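Oxygen-independent coproporphyrinogen III oxidase (Escherichia coli, PDB 1OLT) catalyses the anaerobic oxidative decarboxylation of two propionate groups of coproporphyrinogen III to vinyl groups, giving protoporphyrinogen IX in heme biosynthesis with S-adenosylmethionine and a [4Fe-4S] cluster. Local coordinates at residues L167-Q172 with F192-H197; F240-L245 with R253-A258; G414-D419 with I423-K428. All coordinates share one frame; numbering follows the deposited sequence.

Contact 1. Residues L167-Q172 with F192-H197. With SAM (S-adenosylmethionine), chain C.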
loop_
_atom_site.group_PDB
_atom_site.type_symbol
_atom_site.label_atom_id
_atom_site.label_comp_id
_atom_site.label_asym_id
_atom_site.label_seq_id
_atom_site.Cartn_x
_atom_site.Cartn_y
_atom_site.Cartn_z
ATOM N N LEU A 167 -0.886 -9.789 -9.294
ATOM C CA LEU A 167 -2.212 -9.340 -8.879
ATOM C C LEU A 167 -2.438 -9.446 -7.360
ATOM O O LEU A 167 -1.829 -10.289 -6.680
ATOM C CB LEU A 167 -3.311 -10.073 -9.661
ATOM C CG LEU A 167 -3.860 -11.468 -9.370
ATOM C CD1 LEU A 167 -4.697 -11.646 -8.100
ATOM C CD2 LEU A 167 -4.702 -11.872 -10.594
ATOM N N SER A 168 -3.373 -8.628 -6.892
ATOM C CA SER A 168 -3.853 -8.570 -5.538
ATOM C C SER A 168 -5.378 -8.679 -5.629
ATOM O O SER A 168 -6.015 -8.070 -6.535
ATOM C CB SER A 168 -3.428 -7.273 -4.898
ATOM O OG SER A 168 -3.898 -7.282 -3.586
ATOM N N MET A 169 -5.973 -9.479 -4.745
ATOM C CA MET A 169 -7.384 -9.723 -4.773
ATOM C C MET A 169 -7.949 -9.493 -3.393
ATOM O O MET A 169 -7.475 -10.056 -2.413
ATOM C CB MET A 169 -7.624 -11.155 -5.238
ATOM C CG MET A 169 -9.055 -11.659 -5.201
ATOM S SD MET A 169 -9.208 -13.433 -5.697
ATOM C CE MET A 169 -8.248 -13.355 -7.228
ATOM N N GLY A 170 -8.983 -8.671 -3.320
ATOM C CA GLY A 170 -9.682 -8.463 -2.079
ATOM C C GLY A 170 -10.551 -9.657 -1.727
ATOM O O GLY A 170 -11.330 -10.105 -2.542
ATOM N N VAL A 171 -10.452 -10.133 -0.504
ATOM C CA VAL A 171 -11.371 -11.166 0.018
ATOM C C VAL A 171 -12.135 -10.671 1.265
ATOM O O VAL A 171 -13.359 -10.794 1.362
ATOM C CB VAL A 171 -10.588 -12.486 0.282
ATOM C CG1 VAL A 171 -11.396 -13.499 1.072
ATOM C CG2 VAL A 171 -10.079 -13.105 -1.068
ATOM N N GLN A 172 -11.398 -10.044 2.172
ATOM C CA GLN A 172 -11.882 -9.473 3.403
ATOM C C GLN A 172 -12.235 -10.518 4.443
ATOM O O GLN A 172 -11.599 -10.548 5.519
ATOM C CB GLN A 172 -13.007 -8.434 3.190
ATOM C CG GLN A 172 -12.937 -7.683 1.860
ATOM C CD GLN A 172 -11.633 -7.009 1.548
ATOM O OE1 GLN A 172 -11.504 -6.425 0.487
ATOM N NE2 GLN A 172 -10.697 -7.051 2.443
ATOM N N PHE A 192 -11.868 -19.195 -5.321
ATOM C CA PHE A 192 -10.900 -20.282 -5.531
ATOM C C PHE A 192 -10.621 -20.480 -7.024
ATOM O O PHE A 192 -9.459 -20.640 -7.430
ATOM C CB PHE A 192 -11.418 -21.593 -4.953
ATOM C CG PHE A 192 -11.059 -21.774 -3.512
ATOM C CD1 PHE A 192 -11.688 -20.997 -2.539
ATOM C CD2 PHE A 192 -10.113 -22.717 -3.123
ATOM C CE1 PHE A 192 -11.366 -21.105 -1.193
ATOM C CE2 PHE A 192 -9.775 -22.842 -1.784
ATOM C CZ PHE A 192 -10.384 -22.015 -0.802
ATOM N N ALA A 193 -11.678 -20.456 -7.852
ATOM C CA ALA A 193 -11.463 -20.614 -9.288
ATOM C C ALA A 193 -10.574 -19.504 -9.864
ATOM O O ALA A 193 -9.692 -19.734 -10.672
ATOM C CB ALA A 193 -12.817 -20.650 -10.050
ATOM N N LEU A 194 -10.829 -18.296 -9.444
ATOM C CA LEU A 194 -10.134 -17.164 -9.962
ATOM C C LEU A 194 -8.664 -17.208 -9.583
ATOM O O LEU A 194 -7.795 -17.034 -10.437
ATOM C CB LEU A 194 -10.769 -15.897 -9.415
ATOM C CG LEU A 194 -10.468 -14.564 -10.068
ATOM C CD1 LEU A 194 -10.924 -14.504 -11.491
ATOM C CD2 LEU A 194 -11.151 -13.435 -9.241
ATOM N N LEU A 195 -8.372 -17.463 -8.307
ATOM C CA LEU A 195 -6.962 -17.484 -7.869
ATOM C C LEU A 195 -6.202 -18.658 -8.444
ATOM O O LEU A 195 -5.048 -18.508 -8.879
ATOM C CB LEU A 195 -6.872 -17.393 -6.335
ATOM C CG LEU A 195 -5.469 -17.246 -5.761
ATOM C CD1 LEU A 195 -5.529 -16.374 -4.463
ATOM C CD2 LEU A 195 -4.803 -18.652 -5.437
ATOM N N ASN A 196 -6.818 -19.816 -8.493
ATOM C CA ASN A 196 -6.169 -20.950 -9.108
ATOM C C ASN A 196 -5.947 -20.795 -10.656
ATOM O O ASN A 196 -4.947 -21.225 -11.183
ATOM C CB ASN A 196 -6.893 -22.232 -8.703
ATOM C CG ASN A 196 -6.587 -22.623 -7.216
ATOM O OD1 ASN A 196 -7.484 -22.684 -6.371
ATOM N ND2 ASN A 196 -5.282 -22.834 -6.910
ATOM N N HIS A 197 -6.849 -20.122 -11.349
ATOM C CA HIS A 197 -6.661 -19.796 -12.736
ATOM C C HIS A 197 -5.478 -18.779 -12.898
ATOM O O HIS A 197 -4.663 -18.903 -13.843
ATOM C CB HIS A 197 -7.978 -19.229 -13.368
ATOM C CG HIS A 197 -7.896 -19.006 -14.842
ATOM N ND1 HIS A 197 -7.429 -19.970 -15.717
ATOM C CD2 HIS A 197 -8.201 -17.933 -15.596
ATOM C CE1 HIS A 197 -7.465 -19.493 -16.949
ATOM N NE2 HIS A 197 -7.920 -18.254 -16.892
HETATM N N SAM C . -11.470 -2.952 -5.081
HETATM C CA SAM C . -10.857 -4.267 -4.948
HETATM C C SAM C . -11.511 -5.161 -3.887
HETATM O O SAM C . -12.230 -4.620 -2.977
HETATM O OXT SAM C . -11.339 -6.352 -4.049
HETATM C CB SAM C . -9.390 -4.015 -4.548
HETATM C CG SAM C . -8.979 -3.846 -3.110
HETATM S SD SAM C . -9.473 -2.331 -2.328
HETATM C CE SAM C . -8.864 -1.031 -3.410
HETATM C "C5'" SAM C . -8.070 -2.081 -1.110
HETATM C "C4'" SAM C . -8.128 -2.791 0.289
HETATM O "O4'" SAM C . -8.273 -1.897 1.386
HETATM C "C3'" SAM C . -9.317 -3.708 0.454
HETATM O "O3'" SAM C . -9.210 -4.932 -0.281
HETATM C "C2'" SAM C . -9.444 -3.851 1.976
HETATM O "O2'" SAM C . -8.753 -5.011 2.439
HETATM C "C1'" SAM C . -8.739 -2.625 2.501
HETATM N N9 SAM C . -9.593 -1.741 3.269
HETATM C C8 SAM C . -10.532 -0.901 2.728
HETATM N N7 SAM C . -11.112 -0.214 3.707
HETATM C C5 SAM C . -10.527 -0.599 4.886
HETATM C C6 SAM C . -10.724 -0.214 6.223
HETATM N N6 SAM C . -11.608 0.713 6.590
HETATM N N1 SAM C . -9.956 -0.813 7.181
HETATM C C2 SAM C . -9.014 -1.786 6.826
HETATM N N3 SAM C . -8.814 -2.154 5.540
HETATM C C4 SAM C . -9.575 -1.569 4.593
#

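Contact 2. Residues F240-L245 with R253-A258. With SAM (S-adenosylmethionine), chain C.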
loop_
_atom_site.group_PDB
_atom_site.type_symbol
_atom_site.label_atom_id
_atom_site.label_comp_id
_atom_site.label_asym_id
_atom_site.label_seq_id
_atom_site.Cartn_x
_atom_site.Cartn_y
_atom_site.Cartn_z
ATOM N N PHE A 240 -5.445 -6.502 7.348
ATOM C CA PHE A 240 -5.602 -5.148 7.875
ATOM C C PHE A 240 -6.493 -5.127 9.064
ATOM O O PHE A 240 -7.500 -5.848 9.150
ATOM C CB PHE A 240 -6.219 -4.249 6.787
ATOM C CG PHE A 240 -5.406 -4.217 5.525
ATOM C CD1 PHE A 240 -4.128 -3.673 5.535
ATOM C CD2 PHE A 240 -5.898 -4.710 4.347
ATOM C CE1 PHE A 240 -3.350 -3.597 4.365
ATOM C CE2 PHE A 240 -5.126 -4.634 3.145
ATOM C CZ PHE A 240 -3.846 -4.096 3.173
ATOM N N ASN A 241 -6.138 -4.312 9.999
ATOM C CA ASN A 241 -6.989 -4.017 11.134
ATOM C C ASN A 241 -8.120 -3.052 10.638
ATOM O O ASN A 241 -7.837 -2.036 10.010
ATOM C CB ASN A 241 -6.172 -3.312 12.231
ATOM C CG ASN A 241 -7.031 -2.931 13.433
ATOM O OD1 ASN A 241 -7.803 -3.722 13.920
ATOM N ND2 ASN A 241 -6.918 -1.745 13.863
ATOM N N TYR A 242 -9.376 -3.353 10.937
ATOM C CA TYR A 242 -10.468 -2.498 10.416
ATOM C C TYR A 242 -10.358 -1.107 11.011
ATOM O O TYR A 242 -10.426 -0.935 12.199
ATOM C CB TYR A 242 -11.834 -3.135 10.706
ATOM C CG TYR A 242 -13.003 -2.270 10.331
ATOM C CD1 TYR A 242 -13.066 -1.649 9.094
ATOM C CD2 TYR A 242 -14.011 -2.033 11.241
ATOM C CE1 TYR A 242 -14.161 -0.849 8.765
ATOM C CE2 TYR A 242 -15.049 -1.202 10.954
ATOM C CZ TYR A 242 -15.140 -0.637 9.688
ATOM O OH TYR A 242 -16.177 0.213 9.437
ATOM N N ALA A 243 -10.261 -0.102 10.159
ATOM C CA ALA A 243 -10.295 1.289 10.623
ATOM C C ALA A 243 -11.718 1.841 10.447
ATOM O O ALA A 243 -12.208 1.986 9.301
ATOM C CB ALA A 243 -9.346 2.130 9.801
ATOM N N HIS A 244 -12.348 2.138 11.557
ATOM C CA HIS A 244 -13.776 2.483 11.609
ATOM C C HIS A 244 -13.872 3.969 11.929
ATOM O O HIS A 244 -13.463 4.385 13.003
ATOM C CB HIS A 244 -14.454 1.693 12.715
ATOM C CG HIS A 244 -15.958 1.862 12.761
ATOM N ND1 HIS A 244 -16.782 1.503 11.720
ATOM C CD2 HIS A 244 -16.768 2.305 13.751
ATOM C CE1 HIS A 244 -18.035 1.752 12.058
ATOM N NE2 HIS A 244 -18.050 2.246 13.284
ATOM N N LEU A 245 -14.337 4.777 11.004
ATOM C CA LEU A 245 -14.446 6.213 11.253
ATOM C C LEU A 245 -15.657 6.704 10.468
ATOM O O LEU A 245 -15.466 7.326 9.415
ATOM C CB LEU A 245 -13.138 6.958 10.821
ATOM C CG LEU A 245 -13.016 8.413 11.348
ATOM C CD1 LEU A 245 -13.174 8.500 12.804
ATOM C CD2 LEU A 245 -11.657 9.019 10.904
ATOM N N ARG A 253 -21.456 3.897 8.392
ATOM C CA ARG A 253 -22.643 4.115 9.258
ATOM C C ARG A 253 -23.608 2.983 9.190
ATOM O O ARG A 253 -24.385 2.817 10.096
ATOM C CB ARG A 253 -23.360 5.456 8.991
ATOM C CG ARG A 253 -22.402 6.640 9.006
ATOM C CD ARG A 253 -22.988 7.976 8.553
ATOM N NE ARG A 253 -21.876 8.823 8.211
ATOM C CZ ARG A 253 -21.938 9.915 7.485
ATOM N NH1 ARG A 253 -23.091 10.346 6.997
ATOM N NH2 ARG A 253 -20.823 10.534 7.204
ATOM N N LYS A 254 -23.510 2.157 8.155
ATOM C CA LYS A 254 -24.368 0.959 8.060
ATOM C C LYS A 254 -23.883 -0.168 8.903
ATOM O O LYS A 254 -24.585 -1.165 9.034
ATOM C CB LYS A 254 -24.473 0.510 6.583
ATOM C CG LYS A 254 -25.241 1.539 5.765
ATOM C CD LYS A 254 -25.931 0.991 4.526
ATOM C CE LYS A 254 -27.089 1.910 4.053
ATOM N NZ LYS A 254 -28.361 1.177 4.173
ATOM N N ILE A 255 -22.668 -0.045 9.451
ATOM C CA ILE A 255 -22.113 -1.023 10.340
ATOM C C ILE A 255 -22.513 -0.626 11.777
ATOM O O ILE A 255 -22.352 0.485 12.178
ATOM C CB ILE A 255 -20.574 -1.105 10.120
ATOM C CG1 ILE A 255 -20.291 -1.775 8.777
ATOM C CG2 ILE A 255 -19.892 -1.864 11.219
ATOM C CD1 ILE A 255 -18.866 -1.783 8.386
ATOM N N LYS A 256 -23.078 -1.567 12.515
ATOM C CA LYS A 256 -23.424 -1.363 13.916
ATOM C C LYS A 256 -22.150 -1.479 14.787
ATOM O O LYS A 256 -21.466 -2.512 14.792
ATOM C CB LYS A 256 -24.452 -2.419 14.406
ATOM C CG LYS A 256 -25.926 -2.247 13.979
ATOM C CD LYS A 256 -26.509 -0.856 14.320
ATOM C CE LYS A 256 -28.033 -0.871 14.379
ATOM N NZ LYS A 256 -28.575 0.107 15.367
ATOM N N ASP A 257 -21.847 -0.420 15.524
ATOM C CA ASP A 257 -20.713 -0.423 16.453
ATOM C C ASP A 257 -20.794 -1.589 17.464
ATOM O O ASP A 257 -19.802 -2.221 17.775
ATOM C CB ASP A 257 -20.671 0.936 17.202
ATOM C CG ASP A 257 -20.108 2.049 16.331
ATOM O OD1 ASP A 257 -20.379 2.151 15.113
ATOM O OD2 ASP A 257 -19.330 2.868 16.801
ATOM N N ALA A 258 -21.978 -1.924 17.904
ATOM C CA ALA A 258 -22.133 -3.035 18.812
ATOM C C ALA A 258 -21.763 -4.402 18.264
ATOM O O ALA A 258 -21.541 -5.322 19.051
ATOM C CB ALA A 258 -23.588 -3.057 19.397
HETATM N N SAM C . -11.470 -2.952 -5.081
HETATM C CA SAM C . -10.857 -4.267 -4.948
HETATM C C SAM C . -11.511 -5.161 -3.887
HETATM O O SAM C . -12.230 -4.620 -2.977
HETATM O OXT SAM C . -11.339 -6.352 -4.049
HETATM C CB SAM C . -9.390 -4.015 -4.548
HETATM C CG SAM C . -8.979 -3.846 -3.110
HETATM S SD SAM C . -9.473 -2.331 -2.328
HETATM C CE SAM C . -8.864 -1.031 -3.410
HETATM C "C5'" SAM C . -8.070 -2.081 -1.110
HETATM C "C4'" SAM C . -8.128 -2.791 0.289
HETATM O "O4'" SAM C . -8.273 -1.897 1.386
HETATM C "C3'" SAM C . -9.317 -3.708 0.454
HETATM O "O3'" SAM C . -9.210 -4.932 -0.281
HETATM C "C2'" SAM C . -9.444 -3.851 1.976
HETATM O "O2'" SAM C . -8.753 -5.011 2.439
HETATM C "C1'" SAM C . -8.739 -2.625 2.501
HETATM N N9 SAM C . -9.593 -1.741 3.269
HETATM C C8 SAM C . -10.532 -0.901 2.728
HETATM N N7 SAM C . -11.112 -0.214 3.707
HETATM C C5 SAM C . -10.527 -0.599 4.886
HETATM C C6 SAM C . -10.724 -0.214 6.223
HETATM N N6 SAM C . -11.608 0.713 6.590
HETATM N N1 SAM C . -9.956 -0.813 7.181
HETATM C C2 SAM C . -9.014 -1.786 6.826
HETATM N N3 SAM C . -8.814 -2.154 5.540
HETATM C C4 SAM C . -9.575 -1.569 4.593
#

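Contact 3. Residues G414-D419 with I423-K428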
loop_
_atom_site.group_PDB
_atom_site.type_symbol
_atom_site.label_atom_id
_atom_site.label_comp_id
_atom_site.label_asym_id
_atom_site.label_seq_id
_atom_site.Cartn_x
_atom_site.Cartn_y
_atom_site.Cartn_z
ATOM N N GLY A 414 12.059 -3.173 26.345
ATOM C CA GLY A 414 12.452 -4.329 25.549
ATOM C C GLY A 414 11.873 -4.337 24.129
ATOM O O GLY A 414 11.978 -5.347 23.433
ATOM N N LEU A 415 11.288 -3.213 23.708
ATOM C CA LEU A 415 10.827 -3.056 22.328
ATOM C C LEU A 415 11.998 -2.995 21.364
ATOM O O LEU A 415 11.903 -3.470 20.249
ATOM C CB LEU A 415 10.007 -1.791 22.175
ATOM C CG LEU A 415 8.541 -1.919 22.565
ATOM C CD1 LEU A 415 8.346 -2.390 23.967
ATOM C CD2 LEU A 415 7.882 -0.572 22.399
ATOM N N VAL A 416 13.088 -2.365 21.783
ATOM C CA VAL A 416 14.290 -2.264 20.964
ATOM C C VAL A 416 15.522 -2.432 21.860
ATOM O O VAL A 416 15.455 -2.091 23.038
ATOM C CB VAL A 416 14.381 -0.887 20.236
ATOM C CG1 VAL A 416 13.128 -0.589 19.456
ATOM C CG2 VAL A 416 14.638 0.259 21.225
ATOM N N ASP A 417 16.601 -2.995 21.303
ATOM C CA ASP A 417 17.956 -2.910 21.869
ATOM C C ASP A 417 18.713 -1.781 21.154
ATOM O O ASP A 417 18.776 -1.750 19.938
ATOM C CB ASP A 417 18.730 -4.230 21.688
ATOM C CG ASP A 417 18.068 -5.411 22.397
ATOM O OD1 ASP A 417 17.462 -5.200 23.488
ATOM O OD2 ASP A 417 18.112 -6.576 21.930
ATOM N N VAL A 418 19.272 -0.850 21.913
ATOM C CA VAL A 418 19.917 0.318 21.315
ATOM C C VAL A 418 21.265 0.570 22.006
ATOM O O VAL A 418 21.453 0.262 23.191
ATOM C CB VAL A 418 18.970 1.587 21.325
ATOM C CG1 VAL A 418 17.998 1.563 22.505
ATOM C CG2 VAL A 418 19.749 2.905 21.344
ATOM N N ASP A 419 22.209 1.079 21.229
ATOM C CA ASP A 419 23.517 1.440 21.757
ATOM C C ASP A 419 24.090 2.614 20.945
ATOM O O ASP A 419 23.351 3.322 20.219
ATOM C CB ASP A 419 24.462 0.205 21.794
ATOM C CG ASP A 419 24.614 -0.501 20.425
ATOM O OD1 ASP A 419 24.149 0.019 19.388
ATOM O OD2 ASP A 419 25.203 -1.600 20.309
ATOM N N ILE A 423 20.215 0.740 16.351
ATOM C CA ILE A 423 19.005 0.254 17.001
ATOM C C ILE A 423 18.587 -1.060 16.347
ATOM O O ILE A 423 18.630 -1.198 15.140
ATOM C CB ILE A 423 17.871 1.286 16.852
ATOM C CG1 ILE A 423 18.223 2.576 17.566
ATOM C CG2 ILE A 423 16.542 0.757 17.409
ATOM C CD1 ILE A 423 17.598 3.780 16.914
ATOM N N GLN A 424 18.231 -2.030 17.188
ATOM C CA GLN A 424 17.642 -3.277 16.746
ATOM C C GLN A 424 16.223 -3.349 17.340
ATOM O O GLN A 424 16.039 -3.190 18.547
ATOM C CB GLN A 424 18.511 -4.456 17.203
ATOM C CG GLN A 424 17.961 -5.838 16.893
ATOM C CD GLN A 424 17.806 -6.103 15.410
ATOM O OE1 GLN A 424 18.790 -6.332 14.721
ATOM N NE2 GLN A 424 16.561 -6.083 14.917
ATOM N N VAL A 425 15.219 -3.537 16.487
ATOM C CA VAL A 425 13.860 -3.819 16.971
ATOM C C VAL A 425 13.855 -5.294 17.373
ATOM O O VAL A 425 14.352 -6.147 16.650
ATOM C CB VAL A 425 12.776 -3.501 15.932
ATOM C CG1 VAL A 425 11.377 -3.697 16.528
ATOM C CG2 VAL A 425 12.954 -2.079 15.412
ATOM N N THR A 426 13.349 -5.563 18.564
ATOM C CA THR A 426 13.366 -6.897 19.119
ATOM C C THR A 426 12.172 -7.667 18.645
ATOM O O THR A 426 11.239 -7.098 18.075
ATOM C CB THR A 426 13.306 -6.843 20.668
ATOM O OG1 THR A 426 12.069 -6.225 21.063
ATOM C CG2 THR A 426 14.414 -5.973 21.254
ATOM N N ALA A 427 12.192 -8.967 18.900
ATOM C CA ALA A 427 11.043 -9.831 18.624
ATOM C C ALA A 427 9.756 -9.271 19.241
ATOM O O ALA A 427 8.706 -9.271 18.617
ATOM C CB ALA A 427 11.309 -11.265 19.159
ATOM N N LYS A 428 9.865 -8.811 20.478
ATOM C CA LYS A 428 8.767 -8.156 21.198
ATOM C C LYS A 428 8.337 -6.779 20.596
ATOM O O LYS A 428 7.161 -6.425 20.624
ATOM C CB LYS A 428 9.173 -7.965 22.685
ATOM C CG LYS A 428 9.237 -9.228 23.527
ATOM C CD LYS A 428 9.726 -8.896 24.973
ATOM C CE LYS A 428 9.899 -10.131 25.853
ATOM N NZ LYS A 428 8.661 -10.960 25.976
#

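Contact 1. Residues L167-Q172 with F192-H197
The carboxamide of Q172, on the strand that sends M169 to L194 and L195, presents OE1 and NE2 to the two ribose hydroxyls of SAM. Q172 NE2 donates to SAM O2' at 2.8 Å, with an N-H...O angle of 148°. OE1 lies as near to O3', though that bond is not settled, since the hydroxyl proton has another acceptor within reach. G170 runs close beside the ligand's carboxylate: G170 CA is 3.3 Å from SAM OXT, and a CB would collide with that oxygen.

M169 leaves the strand toward helix 188-200. Its chain is extended as far as SD, then bends at the last torsion (chi3 -50°), which swings the methyl onto the leucines: M169 CE lies 3.5 Å from L194 CD2 and 4.4 Å from L195 CB. L156 and P148 also touch L194, and L195 packs on I208. Strands 166-172 and 207-212 lie parallel and adjacent, with helix 188-200 in the connection between them, a beta-alpha-beta crossover of the radical SAM core. No hydrogen bond links the two segments: between them M169 meets the helix by apolar contact alone, while Q172 of the same strand turns its polar end to SAM.

Contact 2. Residues F240-L245 with R253-A258
H244 reaches D257 through NE2, which donates to OD1 at 3.0 Å with an N-H...O angle of 151°. The oxygen lies at the imidazole edge, slightly tilted from the ring plane, but is itself met from well above the carboxylate plane; the two planes stand 67° apart. At another edge position, in the plane of the ring, H244 ND1 is 2.7 Å from Y242 OH in a hydrogen bond that either partner could donate. The imidazole is thus gripped through both nitrogens, which fixes its rotation.

I255 supplies the apolar part. Its CD1 comes within 3.5 Å of Y242 OH, approaching the phenol obliquely from the opposite direction, while its other branch, CG2, lies 4.2 Å from H244 CE1. H244 extends with CG anti to the backbone N (chi1 -174°), a course that carries the ring out to D257. The phenol ring of Y242 in turn carries the backbone N of H244 over the centre of one face.

Behind this pair the main chain turns to SAM. A243 N donates to adenine N1 at 3.1 Å in an almost straight bond, and A243 O accepts from N6 at the same length of 3.1 Å. F240 lies along the ribose and the adjoining N3 side of the base, with F240 CD2 3.4 Å from SAM O2'. Q252, from the loop between the segments, bonds to A243 O and to L245 N, and F68 packs against Y242.

Backbone atoms just beyond strand 236-241 therefore read the Watson-Crick edge of the adenine of the second SAM, at the carboxyl end of a parallel strand of the radical SAM core.

Contact 3. Residues G414-D419 with I423-K428
A beta hairpin sets strand 416-418 against strand 423-425, nearly antiparallel at 166°, with V416 facing V425, D417 facing Q424 and V418 facing I423. D417 and Q424 are the hydrogen-bonded pair: D417 N donates to Q424 O at 2.8 Å, and Q424 N returns a straighter bond to D417 O, also 2.8 Å. Beyond the strands the pairing continues where T426 N donates to L415 O at 3.1 Å.

The two non-hydrogen-bonded pairs put V416, V418, I423 and V425 on one face. I423 sends its branches to different neighbours: I423 CG2 lies 3.9 Å from V416 CB, and CG1 lies 4.0 Å from V418 CB. L407 and A411 of helix 401-412 and I436 of helix 433-438 pack on this face. With strand 382-384 on the far side of 422-425 the hairpin makes a three-stranded sheet, consistent with the wing of a winged-helix fold in this C-terminal domain.

G414, with positive phi, closes helix 401-412 in a Schellman motif and leads into the hairpin. T426 OG1 sits between its own backbone N and carbonyl carbon (chi1 62°), which turns it to G414 O; it donates there in the carbonyl plane, at 2.5 Å, and accepts from the G429 amide. A valine here is likely to leave both the G414 carbonyl and the G429 amide without this mate. T426 CG2 meets D417 OD2 at 3.8 Å, the side chains crossing at about a right angle, and K428 NZ forms salt bridges with D7 and D9.

Overall arrangement
From the N terminus, the contacts close three loops in series, none nested in or crossing another. Contact 1 spans 19 residues between its segments, tying a strand of the radical SAM core to a helix that packs on it within the same core. Contact 2 follows in that core, folding the segment after strand 236-241 back on itself within a short loop. The two do not touch, their nearest atoms about 6 Å apart, yet they share the large mixed sheet and both touch the same SAM. Contact 3 closes the tightest loop, three residues, within the HemN C-terminal domain. Its centre is about 37 Å from that of contact 1 and about 33 Å from that of contact 2.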